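Local coordinates for effector EagT6 (Pseudomonas aeruginosa, PDB 1TU1), which acts as a homodimeric adaptor essential for loading the toxin Tse6 onto the spike protein VgrG1a and so for its delivery to target cells, at residues K66-F71 / Y91-E96; M101-F106 / T116-T121; Q22-F27 / S39-R44. All coordinates share one frame; numbering follows the deposited sequence. Where two conformers were deposited one is given.

Contact 1 (K66-F71 / Y91-E96); sequences KQLPGF and YQWQRE
The indole of W93 is covered on one face by L68, whose CD2 sits 3.8 Å from the centroid of the six-membered ring and only 10° off its normal, a CH-pi contact; CB of R95 lies over the opposite face. P69 O lies at the edge of the indole, near its plane, and 3.5 Å from W93 CB, the atom that carries the ring. The rings of F71 and Y91 meet obliquely, planes 51° apart, with F71 CE1 reaching 3.3 Å from Y91 CD1. F71 gets there because its CG stands anti to the backbone N (chi1 173°), which swings the ring toward Y91 although its CB leaves in the other direction. L68 CD1 completes the apolar patch against Y91 CE1. One direct hydrogen bond ties the backbones: Q94 N gives a nearly straight bond to P69 O, 2.8 Å. A water donates to G70 O and accepts from Q92 NE2. F71 also packs on L61 and A64 of helix 53-67. The segment 68-71 is a type II beta turn, closed by F71 N to L68 O, with G70 at positive phi; it leads from the C-terminal end of helix 53-67 into strand 72-81, lying against strand 84-95 in a helix-turn-strand connection at the edge of the sheet.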
loop_
_atom_site.group_PDB
_atom_site.type_symbol
_atom_site.label_atom_id
_atom_site.label_comp_id
_atom_site.label_asym_id
_atom_site.label_seq_id
_atom_site.Cartn_x
_atom_site.Cartn_y
_atom_site.Cartn_z
ATOM N N LYS A 66 17.183 -18.822 -5.761
ATOM C CA LYS A 66 18.479 -18.202 -6.059
ATOM C C LYS A 66 18.819 -17.015 -5.136
ATOM O O LYS A 66 19.994 -16.707 -4.929
ATOM C CB LYS A 66 18.568 -17.750 -7.524
ATOM C CG LYS A 66 18.259 -18.802 -8.635
ATOM C CD LYS A 66 18.351 -20.296 -8.233
ATOM C CE LYS A 66 17.328 -21.124 -9.010
ATOM N NZ LYS A 66 17.379 -22.583 -8.719
ATOM N N GLN A 67 17.808 -16.354 -4.582
ATOM C CA GLN A 67 18.016 -15.085 -3.881
ATOM C C GLN A 67 17.771 -15.135 -2.375
ATOM O O GLN A 67 18.206 -14.229 -1.680
ATOM C CB GLN A 67 17.158 -13.966 -4.498
ATOM C CG GLN A 67 17.668 -13.491 -5.862
ATOM C CD GLN A 67 16.706 -12.545 -6.581
ATOM O OE1 GLN A 67 17.061 -11.405 -6.900
ATOM N NE2 GLN A 67 15.503 -13.023 -6.859
ATOM N N LEU A 68 17.071 -16.154 -1.879
ATOM C CA LEU A 68 16.722 -16.233 -0.461
ATOM C C LEU A 68 17.543 -17.316 0.243
ATOM O O LEU A 68 17.296 -18.511 0.052
ATOM C CB LEU A 68 15.227 -16.509 -0.264
ATOM C CG LEU A 68 14.220 -15.531 -0.892
ATOM C CD1 LEU A 68 12.820 -16.025 -0.655
ATOM C CD2 LEU A 68 14.385 -14.133 -0.328
ATOM N N PRO A 69 18.510 -16.908 1.071
ATOM C CA PRO A 69 19.304 -17.867 1.846
ATOM C C PRO A 69 18.419 -18.839 2.597
ATOM O O PRO A 69 17.423 -18.429 3.184
ATOM C CB PRO A 69 20.077 -16.976 2.829
ATOM C CG PRO A 69 20.220 -15.682 2.132
ATOM C CD PRO A 69 18.933 -15.516 1.328
ATOM N N GLY A 70 18.764 -20.120 2.545
ATOM C CA GLY A 70 18.051 -21.145 3.291
ATOM C C GLY A 70 16.686 -21.487 2.722
ATOM O O GLY A 70 15.895 -22.147 3.385
ATOM N N PHE A 71 16.406 -21.057 1.492
ATOM C CA PHE A 71 15.087 -21.286 0.902
ATOM C C PHE A 71 14.759 -22.783 0.879
ATOM O O PHE A 71 15.603 -23.595 0.506
ATOM C CB PHE A 71 14.998 -20.719 -0.515
ATOM C CG PHE A 71 13.722 -21.078 -1.222
ATOM C CD1 PHE A 71 12.570 -20.330 -1.025
ATOM C CD2 PHE A 71 13.664 -22.173 -2.076
ATOM C CE1 PHE A 71 11.386 -20.662 -1.669
ATOM C CE2 PHE A 71 12.465 -22.506 -2.722
ATOM C CZ PHE A 71 11.335 -21.751 -2.511
ATOM N N TYR A 91 6.569 -21.902 2.021
ATOM C CA TYR A 91 8.008 -22.034 2.084
ATOM C C TYR A 91 8.627 -21.310 3.266
ATOM O O TYR A 91 7.991 -20.466 3.896
ATOM C CB TYR A 91 8.654 -21.586 0.791
ATOM C CG TYR A 91 8.543 -20.113 0.391
ATOM C CD1 TYR A 91 9.562 -19.204 0.697
ATOM C CD2 TYR A 91 7.477 -19.660 -0.396
ATOM C CE1 TYR A 91 9.496 -17.883 0.290
ATOM C CE2 TYR A 91 7.396 -18.343 -0.812
ATOM C CZ TYR A 91 8.399 -17.454 -0.474
ATOM O OH TYR A 91 8.328 -16.147 -0.896
ATOM N N GLN A 92 9.873 -21.675 3.550
ATOM C CA GLN A 92 10.665 -21.009 4.562
ATOM C C GLN A 92 11.940 -20.499 3.938
ATOM O O GLN A 92 12.384 -20.999 2.882
ATOM C CB GLN A 92 10.938 -21.941 5.761
ATOM C CG GLN A 92 11.995 -23.055 5.557
ATOM C CD GLN A 92 12.251 -23.877 6.852
ATOM O OE1 GLN A 92 11.373 -24.620 7.322
ATOM N NE2 GLN A 92 13.447 -23.728 7.422
ATOM N N TRP A 93 12.498 -19.462 4.553
ATOM C CA TRP A 93 13.859 -19.049 4.274
ATOM C C TRP A 93 14.496 -18.416 5.529
ATOM O O TRP A 93 13.824 -18.214 6.545
ATOM C CB TRP A 93 13.937 -18.103 3.073
ATOM C CG TRP A 93 13.262 -16.779 3.265
ATOM C CD1 TRP A 93 11.915 -16.555 3.407
ATOM C CD2 TRP A 93 13.886 -15.490 3.322
ATOM N NE1 TRP A 93 11.670 -15.208 3.542
ATOM C CE2 TRP A 93 12.858 -14.531 3.495
ATOM C CE3 TRP A 93 15.208 -15.042 3.261
ATOM C CZ2 TRP A 93 13.115 -13.171 3.605
ATOM C CZ3 TRP A 93 15.458 -13.670 3.363
ATOM C CH2 TRP A 93 14.410 -12.760 3.529
ATOM N N GLN A 94 15.786 -18.120 5.436
ATOM C CA GLN A 94 16.554 -17.622 6.569
ATOM C C GLN A 94 16.873 -16.156 6.365
ATOM O O GLN A 94 17.751 -15.796 5.581
ATOM C CB GLN A 94 17.861 -18.415 6.748
ATOM C CG GLN A 94 18.715 -17.965 7.956
ATOM C CD GLN A 94 20.088 -18.644 7.995
ATOM O OE1 GLN A 94 21.062 -18.140 7.402
ATOM N NE2 GLN A 94 20.163 -19.786 8.679
ATOM N N ARG A 95 16.150 -15.321 7.104
ATOM C CA ARG A 95 16.256 -13.882 7.014
ATOM C C ARG A 95 17.107 -13.397 8.181
ATOM O O ARG A 95 16.741 -13.585 9.329
ATOM C CB ARG A 95 14.851 -13.282 7.101
ATOM C CG ARG A 95 14.773 -11.781 6.870
ATOM C CD ARG A 95 13.363 -11.301 7.005
ATOM N NE ARG A 95 13.155 -9.857 7.017
ATOM C CZ ARG A 95 13.345 -9.072 8.075
ATOM N NH1 ARG A 95 13.838 -9.563 9.203
ATOM N NH2 ARG A 95 13.029 -7.790 7.993
ATOM N N GLU A 96 18.245 -12.795 7.870
ATOM C CA GLU A 96 19.139 -12.243 8.873
ATOM C C GLU A 96 19.447 -13.252 9.963
ATOM O O GLU A 96 19.576 -12.882 11.114
ATOM C CB GLU A 96 18.543 -10.955 9.478
ATOM C CG GLU A 96 18.799 -9.735 8.614
ATOM C CD GLU A 96 18.310 -8.431 9.232
ATOM O OE1 GLU A 96 17.374 -8.453 10.101
ATOM O OE2 GLU A 96 18.871 -7.389 8.829
HETATM O O HOH W 1 15.359 -22.091 6.038
#

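Contact 2 (M101-F106 / T116-T121); sequences MLRQVF and TTLTTT
Q104 and T117 meet side by side on one face of the sheet, where Q104 NE2 donates to T117 OG1 at 3.0 Å with an N-H...O angle of 166°. The hydroxyl oxygen lies practically in the plane of the amide, and the extended glutamine chain, with CG anti to the backbone N (chi1 -166°), carries the amide alongside the threonine. The other end of this amide is also occupied, since OE1 is hydrogen-bonded to Y91 OH; two partners therefore fix its rotation. On the same face L102 spreads between two threonines, CD1 against T119 CG2 at 3.8 Å and CD2 against T117 CG2 at 4.0 Å.

The reverse face carries M101, R103, V105, T116, L118 and T120. Here V105 CB lies 3.5 Å from T116 OG1, and that hydroxyl shares a water with R103 O, to which the water donates. Beneath the side chains, six backbone hydrogen bonds join the M101-T120, R103-L118 and V105-T116 pairs. Between these pairs, CA of L102 and CA of Q104 make CA-H...O contacts with L118 O and T116 O.

Farther out, R103 forms salt bridges with D90 of strand 84-95 and E129 of helix 125-137, two acidic partners that would be expected to favour its positive charge. L125 of that helix covers M101 and R103, and M136 touches T116. The two segments form an antiparallel beta hairpin, strands 98-107 and 113-120, at the centre of the six-stranded antiparallel sheet, with a helix packed on the R103 face.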
loop_
_atom_site.group_PDB
_atom_site.type_symbol
_atom_site.label_atom_id
_atom_site.label_comp_id
_atom_site.label_asym_id
_atom_site.label_seq_id
_atom_site.Cartn_x
_atom_site.Cartn_y
_atom_site.Cartn_z
ATOM N N MET A 101 8.469 -18.570 8.149
ATOM C CA MET A 101 7.506 -19.357 7.404
ATOM C C MET A 101 6.575 -18.432 6.617
ATOM O O MET A 101 5.942 -17.536 7.186
ATOM C CB MET A 101 6.689 -20.201 8.374
ATOM C CG MET A 101 5.876 -21.325 7.757
ATOM S SD MET A 101 6.835 -22.459 6.693
ATOM C CE MET A 101 5.474 -22.986 5.599
ATOM N N LEU A 102 6.488 -18.675 5.310
ATOM C CA LEU A 102 5.634 -17.915 4.404
ATOM C C LEU A 102 4.552 -18.784 3.770
ATOM O O LEU A 102 4.800 -19.930 3.381
ATOM C CB LEU A 102 6.492 -17.298 3.312
ATOM C CG LEU A 102 7.009 -15.894 3.637
ATOM C CD1 LEU A 102 8.012 -15.903 4.802
ATOM C CD2 LEU A 102 7.641 -15.302 2.421
ATOM N N ARG A 103 3.346 -18.242 3.684
ATOM C CA ARG A 103 2.296 -18.789 2.846
ATOM C C ARG A 103 1.911 -17.681 1.862
ATOM O O ARG A 103 1.269 -16.687 2.250
ATOM C CB ARG A 103 1.113 -19.235 3.688
ATOM C CG ARG A 103 1.526 -20.179 4.848
ATOM C CD ARG A 103 0.419 -21.073 5.343
ATOM N NE ARG A 103 0.118 -22.159 4.423
ATOM C CZ ARG A 103 -0.833 -23.067 4.625
ATOM N NH1 ARG A 103 -1.617 -23.004 5.688
ATOM N NH2 ARG A 103 -1.048 -24.023 3.731
ATOM N N GLN A 104 2.342 -17.855 0.614
ATOM C CA GLN A 104 2.315 -16.832 -0.426
ATOM C C GLN A 104 1.435 -17.271 -1.605
ATOM O O GLN A 104 1.691 -18.301 -2.230
ATOM C CB GLN A 104 3.738 -16.557 -0.889
ATOM C CG GLN A 104 3.915 -15.311 -1.723
ATOM C CD GLN A 104 5.353 -14.873 -1.820
ATOM O OE1 GLN A 104 6.208 -15.618 -2.303
ATOM N NE2 GLN A 104 5.639 -13.666 -1.335
ATOM N N VAL A 105 0.368 -16.530 -1.872
ATOM C CA VAL A 105 -0.560 -16.862 -2.947
ATOM C C VAL A 105 -0.379 -15.875 -4.113
ATOM O O VAL A 105 -0.394 -14.651 -3.930
ATOM C CB VAL A 105 -1.989 -16.835 -2.472
ATOM C CG1 VAL A 105 -2.974 -17.198 -3.619
ATOM C CG2 VAL A 105 -2.200 -17.794 -1.267
ATOM N N PHE A 106 -0.186 -16.414 -5.308
ATOM C CA PHE A 106 -0.099 -15.598 -6.506
ATOM C C PHE A 106 -1.392 -15.780 -7.240
ATOM O O PHE A 106 -1.791 -16.924 -7.517
ATOM C CB PHE A 106 1.061 -16.063 -7.364
ATOM C CG PHE A 106 2.386 -15.956 -6.704
ATOM C CD1 PHE A 106 3.209 -14.875 -6.966
ATOM C CD2 PHE A 106 2.826 -16.931 -5.817
ATOM C CE1 PHE A 106 4.463 -14.765 -6.374
ATOM C CE2 PHE A 106 4.097 -16.832 -5.211
ATOM C CZ PHE A 106 4.910 -15.744 -5.484
ATOM N N THR A 116 -0.677 -12.326 -2.161
ATOM C CA THR A 116 -0.886 -12.199 -0.695
ATOM C C THR A 116 0.162 -13.035 0.007
ATOM O O THR A 116 0.537 -14.127 -0.469
ATOM C CB THR A 116 -2.282 -12.644 -0.260
ATOM O OG1 THR A 116 -2.407 -14.073 -0.389
ATOM C CG2 THR A 116 -3.372 -12.047 -1.152
ATOM N N THR A 117 0.688 -12.515 1.123
ATOM C CA THR A 117 1.797 -13.153 1.788
ATOM C C THR A 117 1.536 -13.133 3.292
ATOM O O THR A 117 1.407 -12.055 3.881
ATOM C CB THR A 117 3.100 -12.434 1.486
ATOM O OG1 THR A 117 3.359 -12.366 0.069
ATOM C CG2 THR A 117 4.294 -13.214 2.068
ATOM N N LEU A 118 1.406 -14.308 3.897
ATOM C CA LEU A 118 1.429 -14.433 5.363
ATOM C C LEU A 118 2.869 -14.713 5.776
ATOM O O LEU A 118 3.495 -15.642 5.264
ATOM C CB LEU A 118 0.530 -15.575 5.821
ATOM C CG LEU A 118 0.513 -15.861 7.348
ATOM C CD1 LEU A 118 -0.275 -14.799 8.072
ATOM C CD2 LEU A 118 -0.098 -17.219 7.604
ATOM N N THR A 119 3.394 -13.923 6.707
ATOM C CA THR A 119 4.717 -14.122 7.211
ATOM C C THR A 119 4.661 -14.353 8.710
ATOM O O THR A 119 4.113 -13.546 9.455
ATOM C CB THR A 119 5.577 -12.915 6.926
ATOM O OG1 THR A 119 5.638 -12.676 5.520
ATOM C CG2 THR A 119 7.029 -13.185 7.334
ATOM N N THR A 120 5.246 -15.461 9.138
ATOM C CA THR A 120 5.282 -15.831 10.549
ATOM C C THR A 120 6.550 -16.649 10.767
ATOM O O THR A 120 7.419 -16.666 9.909
ATOM C CB THR A 120 4.004 -16.591 10.904
ATOM O OG1 THR A 120 3.910 -16.765 12.317
ATOM C CG2 THR A 120 4.028 -18.024 10.348
ATOM N N THR A 121 6.691 -17.270 11.933
ATOM C CA THR A 121 7.782 -18.224 12.167
ATOM C C THR A 121 7.185 -19.613 12.057
ATOM O O THR A 121 5.985 -19.766 12.187
ATOM C CB THR A 121 8.372 -18.076 13.590
ATOM O OG1 THR A 121 7.326 -18.229 14.548
ATOM C CG2 THR A 121 8.912 -16.677 13.835
HETATM O O HOH W 2 -1.189 -15.729 1.557
#

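Contact 3 (Q22-F27 / S39-R44); sequences QSINIF and SFVISR
A bend at chi2 (88°) turns the side chain of R44 across to the residues leading into strand 25-29, with its CG anti to the carbonyl carbon, and this carries the guanidinium to S23 and N25. S23 CB lies over one face of the group, while R44 NH1 gives S23 O a weak, bent hydrogen bond of 3.0 Å. The amide of N25 stands at the guanidinium edge, the two planes 49° apart. A water adds a second link here, donating to S23 O and accepting from R44 N, 2.9 Å away.

Beyond this end the strands run antiparallel. N25 exchanges two backbone hydrogen bonds with I42, and F27 likewise exchanges two with F40. F27 and F40 project side by side from one face; F27 CD2 comes to the edge of the F40 ring, 4.0 Å from F40 CD2, and I42 CD1 lies near the plane of the F27 ring, at its edge. On the reverse face I26 and V41 form a non-hydrogen-bonded pair, with I26 CG1 loosely against V41 CG2. I24 lies next to V41 as well, but it was modelled in two conformers, and the short distance between their methyl groups in one of them is doubtful.

The hairpin of strands 25-29 and 38-45 lies at the dimer interface. R44 makes a salt bridge with E10 of the second subunit, the F27 ring meets Y6 of that subunit edge-to-face, and F27 pairs with one of its strands, so the sheet continues from one subunit into the other. Along its other side, strand 38-45 is hydrogen-bonded to strand 113-120, where F40 packs on T116 and I42 on L114.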
loop_
_atom_site.group_PDB
_atom_site.type_symbol
_atom_site.label_atom_id
_atom_site.label_comp_id
_atom_site.label_asym_id
_atom_site.label_seq_id
_atom_site.Cartn_x
_atom_site.Cartn_y
_atom_site.Cartn_z
ATOM N N GLN A 22 2.727 0.681 -7.002
ATOM C CA GLN A 22 3.590 -0.090 -6.101
ATOM C C GLN A 22 2.878 -0.308 -4.740
ATOM O O GLN A 22 3.515 -0.542 -3.721
ATOM C CB GLN A 22 4.938 0.631 -5.903
ATOM C CG GLN A 22 5.655 0.946 -7.235
ATOM C CD GLN A 22 7.039 1.590 -7.105
ATOM O OE1 GLN A 22 7.744 1.731 -8.121
ATOM N NE2 GLN A 22 7.417 2.010 -5.899
ATOM N N SER A 23 1.563 -0.216 -4.760
ATOM C CA SER A 23 0.754 -0.229 -3.549
ATOM C C SER A 23 0.921 -1.534 -2.737
ATOM O O SER A 23 1.039 -2.606 -3.301
ATOM C CB SER A 23 -0.709 -0.030 -3.919
ATOM O OG SER A 23 -0.882 1.274 -4.427
ATOM N N ILE A 24 0.934 -1.410 -1.414
ATOM C CA ILE A 24 0.984 -2.571 -0.530
ATOM C C ILE A 24 -0.073 -2.441 0.578
ATOM O O ILE A 24 -0.138 -1.427 1.294
ATOM C CB ILE A 24 2.411 -2.693 0.070
ATOM C CG1 ILE A 24 3.477 -2.758 -1.035
ATOM C CG2 ILE A 24 2.557 -3.936 0.919
ATOM C CD1 ILE A 24 4.867 -2.508 -0.541
ATOM N N ASN A 25 -0.949 -3.432 0.692
ATOM C CA ASN A 25 -1.846 -3.506 1.843
ATOM C C ASN A 25 -1.186 -4.309 2.931
ATOM O O ASN A 25 -0.656 -5.388 2.673
ATOM C CB ASN A 25 -3.188 -4.099 1.486
ATOM C CG ASN A 25 -3.885 -3.326 0.393
ATOM O OD1 ASN A 25 -4.497 -2.273 0.639
ATOM N ND2 ASN A 25 -3.740 -3.806 -0.841
ATOM N N ILE A 26 -1.183 -3.778 4.153
ATOM C CA ILE A 26 -0.423 -4.383 5.234
ATOM C C ILE A 26 -1.382 -4.573 6.406
ATOM O O ILE A 26 -2.020 -3.600 6.828
ATOM C CB ILE A 26 0.752 -3.500 5.662
ATOM C CG1 ILE A 26 1.731 -3.272 4.487
ATOM C CG2 ILE A 26 1.446 -4.105 6.879
ATOM C CD1 ILE A 26 2.764 -2.217 4.749
ATOM N N PHE A 27 -1.455 -5.805 6.900
ATOM C CA PHE A 27 -2.253 -6.164 8.079
ATOM C C PHE A 27 -1.390 -6.935 9.080
ATOM O O PHE A 27 -0.625 -7.817 8.709
ATOM C CB PHE A 27 -3.482 -6.973 7.686
ATOM C CG PHE A 27 -4.371 -6.261 6.742
ATOM C CD1 PHE A 27 -5.300 -5.354 7.201
ATOM C CD2 PHE A 27 -4.240 -6.455 5.357
ATOM C CE1 PHE A 27 -6.116 -4.674 6.330
ATOM C CE2 PHE A 27 -5.056 -5.778 4.491
ATOM C CZ PHE A 27 -5.988 -4.895 4.959
ATOM N N SER A 39 2.306 -10.957 9.901
ATOM C CA SER A 39 1.860 -9.981 8.913
ATOM C C SER A 39 1.196 -10.671 7.729
ATOM O O SER A 39 1.601 -11.770 7.333
ATOM C CB SER A 39 3.002 -9.094 8.458
ATOM O OG SER A 39 3.969 -9.765 7.691
ATOM N N PHE A 40 0.196 -10.001 7.175
ATOM C CA PHE A 40 -0.503 -10.442 5.963
ATOM C C PHE A 40 -0.467 -9.233 5.040
ATOM O O PHE A 40 -1.048 -8.187 5.360
ATOM C CB PHE A 40 -1.924 -10.831 6.283
ATOM C CG PHE A 40 -2.749 -11.213 5.084
ATOM C CD1 PHE A 40 -2.447 -12.353 4.360
ATOM C CD2 PHE A 40 -3.803 -10.389 4.652
ATOM C CE1 PHE A 40 -3.224 -12.727 3.247
ATOM C CE2 PHE A 40 -4.585 -10.739 3.527
ATOM C CZ PHE A 40 -4.283 -11.904 2.817
ATOM N N VAL A 41 0.219 -9.389 3.910
ATOM C CA VAL A 41 0.548 -8.282 3.030
ATOM C C VAL A 41 0.063 -8.593 1.594
ATOM O O VAL A 41 0.283 -9.688 1.083
ATOM C CB VAL A 41 2.053 -8.035 3.033
ATOM C CG1 VAL A 41 2.471 -7.083 1.939
ATOM C CG2 VAL A 41 2.524 -7.539 4.400
ATOM N N ILE A 42 -0.609 -7.631 0.985
ATOM C CA ILE A 42 -1.057 -7.743 -0.405
ATOM C C ILE A 42 -0.213 -6.819 -1.234
ATOM O O ILE A 42 -0.140 -5.598 -0.944
ATOM C CB ILE A 42 -2.523 -7.376 -0.541
ATOM C CG1 ILE A 42 -3.371 -8.173 0.467
ATOM C CG2 ILE A 42 -3.011 -7.642 -1.998
ATOM C CD1 ILE A 42 -4.824 -7.734 0.495
ATOM N N SER A 43 0.418 -7.393 -2.251
ATOM C CA SER A 43 1.289 -6.686 -3.170
ATOM C C SER A 43 0.867 -7.008 -4.628
ATOM O O SER A 43 -0.048 -7.807 -4.843
ATOM C CB SER A 43 2.746 -7.037 -2.926
ATOM O OG SER A 43 2.988 -8.420 -3.097
ATOM N N ARG A 44 1.440 -6.267 -5.574
ATOM C CA ARG A 44 1.143 -6.394 -7.006
ATOM C C ARG A 44 2.443 -6.603 -7.770
ATOM O O ARG A 44 3.482 -6.032 -7.418
ATOM C CB ARG A 44 0.501 -5.120 -7.563
ATOM C CG ARG A 44 -0.861 -4.795 -7.015
ATOM C CD ARG A 44 -0.807 -3.957 -5.732
ATOM N NE ARG A 44 -2.145 -3.756 -5.213
ATOM C CZ ARG A 44 -2.511 -3.695 -3.945
ATOM N NH1 ARG A 44 -1.627 -3.845 -2.969
ATOM N NH2 ARG A 44 -3.812 -3.501 -3.681
HETATM O O HOH W 3 2.936 -3.807 -4.947
#

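Overall arrangement
From the N terminus, contact 3 comes first, closing the hairpin loop between strands 25-29 and 38-45. Helix 53-67 follows, and contact 1 brings the turn after it back onto the end of strand 84-95, enclosing strand 72-81. Contact 2 then closes the hairpin of strands 98-107 and 113-120. The three loops are in series, neither nested nor crossed, yet all three reach the same six-stranded sheet. T117 N and T119 N bond to V41 O and S39 O, joining contacts 2 and 3, while Y91 O and L102 N link contacts 1 and 2. Contacts 1 and 3 do not touch, their centres about 20 Å apart.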